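Local atomic coordinates of deoxyribose-phosphate aldolase (Toxoplasma gondii, PDB entry 4EIV), a protein that belongs to the deoxyribose-phosphate aldolase family and folds into an eight-stranded parallel beta/alpha barrel. Residues V60-Q72 with E105-E118. Sequence-based numbering, arbitrary orientation. Where two conformers were deposited one is given.
Sequences VSVRPAFVRFIRQ and EAVGALKDGADEIE
Arg68 and Asp112 bring the backbones of helix 67-74 and the end of helix 99-111 to 4.9 Å between their CA atoms, and Pro64 lies similarly close to Ala109. Between the helices sits Val67: its CG1, anti to the backbone N (chi1 176°), packs against the Schellman turn at Gly113, 3.4 Å from Ala114 N, while CG2 leans on the Ala109 methyl. Two salt bridges follow along the seam. Arg68 NH2 donates to Asp112 OD1 at 2.7 Å from above the carboxylate plane, the guanidinium and carboxylate planes being nearly perpendicular (83°); a water joins Asp112 OD2 to Pro64 O and Arg68 N. One turn on, Arg71 NH2 meets the syn lone pair of Asp115 OD2 at 2.8 Å, and a second water ties Arg71 NE to Gly113 O and Asp115 OD1. The same NH2 also bonds Ile84 O, and OD2 accepts from Val86 N, which holds both groups at the start of strand 85-90. Inside the barrel, Ser61 OG donates to Glu118 OE2 (2.7 Å); Glu118 OE1 forms salt bridges with Lys154 and Lys235. Neighbouring helices of a TIM barrel's outer layer thus pack over the strand between them, 85-90, with Ile70 on Val86 and Ala109 on Ala88.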
loop_
_atom_site.group_PDB
_atom_site.type_symbol
_atom_site.label_atom_id
_atom_site.label_comp_id
_atom_site.label_asym_id
_atom_site.label_seq_id
_atom_site.Cartn_x
_atom_site.Cartn_y
_atom_site.Cartn_z
ATOM N N VAL A 60 2.669 7.571 -18.238
ATOM C CA VAL A 60 1.845 7.973 -19.360
ATOM C C VAL A 60 1.995 6.915 -20.442
ATOM O O VAL A 60 3.096 6.390 -20.652
ATOM C CB VAL A 60 2.244 9.385 -19.896
ATOM C CG1 VAL A 60 3.710 9.426 -20.354
ATOM C CG2 VAL A 60 1.286 9.852 -20.989
ATOM N N SER A 61 0.878 6.592 -21.090
ATOM C CA SER A 61 0.837 5.678 -22.211
ATOM C C SER A 61 0.719 6.460 -23.505
ATOM O O SER A 61 -0.236 7.203 -23.695
ATOM C CB SER A 61 -0.346 4.707 -22.122
ATOM O OG SER A 61 -0.263 3.870 -20.977
ATOM N N VAL A 62 1.686 6.278 -24.390
ATOM C CA VAL A 62 1.656 6.921 -25.704
ATOM C C VAL A 62 2.043 5.935 -26.785
ATOM O O VAL A 62 2.613 4.888 -26.506
ATOM C CB VAL A 62 2.654 8.126 -25.787
ATOM C CG1 VAL A 62 2.202 9.276 -24.883
ATOM C CG2 VAL A 62 4.055 7.667 -25.450
ATOM N N ARG A 63 1.770 6.293 -28.038
ATOM C CA ARG A 63 2.282 5.509 -29.161
ATOM C C ARG A 63 3.803 5.748 -29.238
ATOM O O ARG A 63 4.312 6.770 -28.735
ATOM C CB ARG A 63 1.658 5.926 -30.494
ATOM C CG ARG A 63 0.171 5.884 -30.558
ATOM C CD ARG A 63 -0.450 4.496 -30.334
ATOM N NE ARG A 63 -1.831 4.687 -30.717
ATOM C CZ ARG A 63 -2.296 4.602 -31.973
ATOM N NH1 ARG A 63 -1.542 4.105 -32.944
ATOM N NH2 ARG A 63 -3.540 4.957 -32.234
ATOM N N PRO A 64 4.551 4.822 -29.862
ATOM C CA PRO A 64 5.988 4.981 -30.002
ATOM C C PRO A 64 6.401 6.360 -30.548
ATOM O O PRO A 64 7.429 6.883 -30.126
ATOM C CB PRO A 64 6.356 3.842 -30.945
ATOM C CG PRO A 64 5.384 2.783 -30.579
ATOM C CD PRO A 64 4.110 3.493 -30.333
ATOM N N ALA A 65 5.584 6.967 -31.415
ATOM C CA ALA A 65 5.892 8.288 -32.020
ATOM C C ALA A 65 6.124 9.434 -31.042
ATOM O O ALA A 65 6.710 10.439 -31.423
ATOM C CB ALA A 65 4.805 8.690 -32.999
ATOM N N PHE A 66 5.669 9.304 -29.797
ATOM C CA PHE A 66 5.859 10.384 -28.812
ATOM C C PHE A 66 6.826 10.083 -27.675
ATOM O O PHE A 66 7.021 10.935 -26.809
ATOM C CB PHE A 66 4.502 10.877 -28.272
ATOM C CG PHE A 66 3.721 11.650 -29.286
ATOM C CD1 PHE A 66 4.031 12.975 -29.540
ATOM C CD2 PHE A 66 2.717 11.055 -30.023
ATOM C CE1 PHE A 66 3.356 13.695 -30.496
ATOM C CE2 PHE A 66 2.025 11.782 -30.993
ATOM C CZ PHE A 66 2.353 13.104 -31.227
ATOM N N VAL A 67 7.484 8.926 -27.698
ATOM C CA VAL A 67 8.430 8.549 -26.639
ATOM C C VAL A 67 9.622 9.516 -26.597
ATOM O O VAL A 67 9.936 10.088 -25.547
ATOM C CB VAL A 67 8.913 7.073 -26.774
ATOM C CG1 VAL A 67 9.964 6.719 -25.732
ATOM C CG2 VAL A 67 7.717 6.097 -26.684
ATOM N N ARG A 68 10.286 9.708 -27.740
ATOM C CA ARG A 68 11.439 10.605 -27.803
ATOM C C ARG A 68 11.059 12.035 -27.454
ATOM O O ARG A 68 11.833 12.732 -26.786
ATOM C CB ARG A 68 12.109 10.557 -29.179
ATOM C CG ARG A 68 13.318 11.484 -29.309
ATOM C CD ARG A 68 14.075 11.208 -30.581
ATOM N NE ARG A 68 14.607 9.855 -30.548
ATOM C CZ ARG A 68 15.807 9.514 -30.073
ATOM N NH1 ARG A 68 16.633 10.433 -29.596
ATOM N NH2 ARG A 68 16.178 8.235 -30.078
ATOM N N PHE A 69 9.890 12.479 -27.909
ATOM C CA PHE A 69 9.408 13.815 -27.575
ATOM C C PHE A 69 9.397 14.030 -26.070
ATOM O O PHE A 69 9.950 15.012 -25.573
ATOM C CB PHE A 69 8.011 14.082 -28.134
ATOM C CG PHE A 69 7.386 15.338 -27.593
ATOM C CD1 PHE A 69 7.892 16.589 -27.939
ATOM C CD2 PHE A 69 6.318 15.275 -26.708
ATOM C CE1 PHE A 69 7.321 17.743 -27.429
ATOM C CE2 PHE A 69 5.745 16.420 -26.202
ATOM C CZ PHE A 69 6.243 17.655 -26.558
ATOM N N ILE A 70 8.796 13.099 -25.347
ATOM C CA ILE A 70 8.726 13.218 -23.893
ATOM C C ILE A 70 10.111 13.163 -23.224
ATOM O O ILE A 70 10.448 14.014 -22.379
ATOM C CB ILE A 70 7.833 12.109 -23.290
ATOM C CG1 ILE A 70 6.382 12.307 -23.724
ATOM C CG2 ILE A 70 7.966 12.131 -21.755
ATOM C CD1 ILE A 70 5.490 11.090 -23.445
ATOM N N ARG A 71 10.917 12.181 -23.629
ATOM C CA ARG A 71 12.209 11.909 -23.009
ATOM C C ARG A 71 13.377 12.828 -23.361
ATOM O O ARG A 71 14.312 12.972 -22.566
ATOM C CB ARG A 71 12.610 10.455 -23.255
ATOM C CG ARG A 71 11.836 9.480 -22.380
ATOM C CD ARG A 71 12.353 9.581 -20.947
ATOM N NE ARG A 71 11.684 8.703 -19.995
ATOM C CZ ARG A 71 10.830 9.076 -19.033
ATOM N NH1 ARG A 71 10.487 10.350 -18.828
ATOM N NH2 ARG A 71 10.329 8.144 -18.239
ATOM N N GLN A 72 13.394 13.376 -24.570
ATOM C CA GLN A 72 14.509 14.233 -24.995
ATOM C C GLN A 72 14.192 15.706 -25.115
ATOM O O GLN A 72 15.084 16.539 -24.961
ATOM C CB GLN A 72 15.042 13.797 -26.357
ATOM C CG GLN A 72 16.071 12.700 -26.336
ATOM C CD GLN A 72 16.849 12.664 -27.637
ATOM O OE1 GLN A 72 16.335 13.053 -28.694
ATOM N NE2 GLN A 72 18.093 12.202 -27.575
ATOM N N GLU A 105 8.495 -2.157 -33.340
ATOM C CA GLU A 105 7.944 -1.002 -32.616
ATOM C C GLU A 105 8.526 -0.934 -31.202
ATOM O O GLU A 105 8.913 0.130 -30.721
ATOM C CB GLU A 105 6.433 -1.075 -32.452
ATOM C CG GLU A 105 5.616 -1.091 -33.687
ATOM C CD GLU A 105 4.173 -0.993 -33.312
ATOM O OE1 GLU A 105 3.740 0.117 -32.951
ATOM O OE2 GLU A 105 3.470 -2.019 -33.338
ATOM N N ALA A 106 8.539 -2.078 -30.518
ATOM C CA ALA A 106 9.037 -2.153 -29.142
ATOM C C ALA A 106 10.515 -1.797 -29.058
ATOM O O ALA A 106 10.917 -1.042 -28.184
ATOM C CB ALA A 106 8.769 -3.543 -28.559
ATOM N N VAL A 107 11.320 -2.345 -29.958
ATOM C CA VAL A 107 12.746 -2.048 -29.970
ATOM C C VAL A 107 12.989 -0.542 -30.086
ATOM O O VAL A 107 13.795 0.040 -29.339
ATOM C CB VAL A 107 13.469 -2.769 -31.134
ATOM C CG1 VAL A 107 14.916 -2.282 -31.268
ATOM C CG2 VAL A 107 13.455 -4.281 -30.947
ATOM N N GLY A 108 12.286 0.095 -31.013
ATOM C CA GLY A 108 12.458 1.537 -31.228
ATOM C C GLY A 108 11.980 2.371 -30.047
ATOM O O GLY A 108 12.604 3.373 -29.682
ATOM N N ALA A 109 10.878 1.957 -29.434
ATOM C CA ALA A 109 10.341 2.672 -28.295
ATOM C C ALA A 109 11.315 2.622 -27.127
ATOM O O ALA A 109 11.550 3.638 -26.451
ATOM C CB ALA A 109 9.007 2.078 -27.885
ATOM N N LEU A 110 11.907 1.448 -26.900
ATOM C CA LEU A 110 12.863 1.262 -25.816
ATOM C C LEU A 110 14.123 2.107 -26.092
ATOM O O LEU A 110 14.638 2.773 -25.195
ATOM C CB LEU A 110 13.202 -0.229 -25.648
ATOM C CG LEU A 110 12.015 -1.070 -25.142
ATOM C CD1 LEU A 110 12.282 -2.566 -25.354
ATOM C CD2 LEU A 110 11.668 -0.758 -23.696
ATOM N N LYS A 111 14.559 2.146 -27.346
ATOM C CA LYS A 111 15.711 2.974 -27.738
ATOM C C LYS A 111 15.450 4.445 -27.438
ATOM O O LYS A 111 16.349 5.168 -26.974
ATOM C CB LYS A 111 15.963 2.825 -29.241
ATOM C CG LYS A 111 17.134 3.612 -29.803
ATOM C CD LYS A 111 17.083 3.654 -31.333
ATOM C CE LYS A 111 16.937 2.257 -31.988
ATOM N NZ LYS A 111 17.015 2.325 -33.481
ATOM N N ASP A 112 14.226 4.884 -27.729
ATOM C CA ASP A 112 13.795 6.267 -27.519
ATOM C C ASP A 112 13.554 6.653 -26.059
ATOM O O ASP A 112 13.278 7.818 -25.789
ATOM C CB ASP A 112 12.554 6.571 -28.369
ATOM C CG ASP A 112 12.853 6.567 -29.868
ATOM O OD1 ASP A 112 14.042 6.547 -30.247
ATOM O OD2 ASP A 112 11.898 6.584 -30.681
ATOM N N GLY A 113 13.666 5.692 -25.136
ATOM C CA GLY A 113 13.520 5.952 -23.695
ATOM C C GLY A 113 12.299 5.376 -22.978
ATOM O O GLY A 113 12.077 5.686 -21.804
ATOM N N ALA A 114 11.511 4.530 -23.636
ATOM C CA ALA A 114 10.333 3.949 -22.979
ATOM C C ALA A 114 10.740 3.056 -21.815
ATOM O O ALA A 114 11.738 2.338 -21.894
ATOM C CB ALA A 114 9.530 3.151 -23.981
ATOM N N ASP A 115 9.967 3.096 -20.739
ATOM C CA ASP A 115 10.228 2.286 -19.561
ATOM C C ASP A 115 9.470 0.969 -19.561
ATOM O O ASP A 115 9.899 -0.001 -18.942
ATOM C CB ASP A 115 9.821 3.068 -18.313
ATOM C CG ASP A 115 10.547 4.376 -18.196
ATOM O OD1 ASP A 115 11.747 4.357 -17.853
ATOM O OD2 ASP A 115 9.932 5.415 -18.475
ATOM N N GLU A 116 8.318 0.951 -20.222
ATOM C CA GLU A 116 7.475 -0.251 -20.291
ATOM C C GLU A 116 6.856 -0.325 -21.671
ATOM O O GLU A 116 6.828 0.661 -22.405
ATOM C CB GLU A 116 6.348 -0.236 -19.246
ATOM C CG GLU A 116 6.798 -0.084 -17.806
ATOM C CD GLU A 116 5.691 -0.336 -16.793
ATOM O OE1 GLU A 116 4.683 -1.002 -17.129
ATOM O OE2 GLU A 116 5.847 0.112 -15.637
ATOM N N ILE A 117 6.366 -1.510 -22.009
ATOM C CA ILE A 117 5.701 -1.759 -23.279
ATOM C C ILE A 117 4.299 -2.312 -22.999
ATOM O O ILE A 117 4.137 -3.170 -22.141
ATOM C CB ILE A 117 6.488 -2.776 -24.141
ATOM C CG1 ILE A 117 7.856 -2.220 -24.542
ATOM C CG2 ILE A 117 5.696 -3.165 -25.404
ATOM C CD1 ILE A 117 7.814 -0.895 -25.332
ATOM N N GLU A 118 3.310 -1.796 -23.719
ATOM C CA GLU A 118 1.916 -2.252 -23.611
ATOM C C GLU A 118 1.498 -2.793 -24.975
ATOM O O GLU A 118 1.257 -2.021 -25.907
ATOM C CB GLU A 118 1.045 -1.106 -23.121
ATOM C CG GLU A 118 1.491 -0.671 -21.707
ATOM C CD GLU A 118 0.740 0.503 -21.105
ATOM O OE1 GLU A 118 0.755 0.597 -19.860
ATOM O OE2 GLU A 118 0.156 1.337 -21.830
HETATM O O HOH W 1 9.862 8.219 -30.252
HETATM O O HOH W 2 12.833 8.842 -32.761
HETATM O O HOH W 3 13.341 6.011 -19.604
#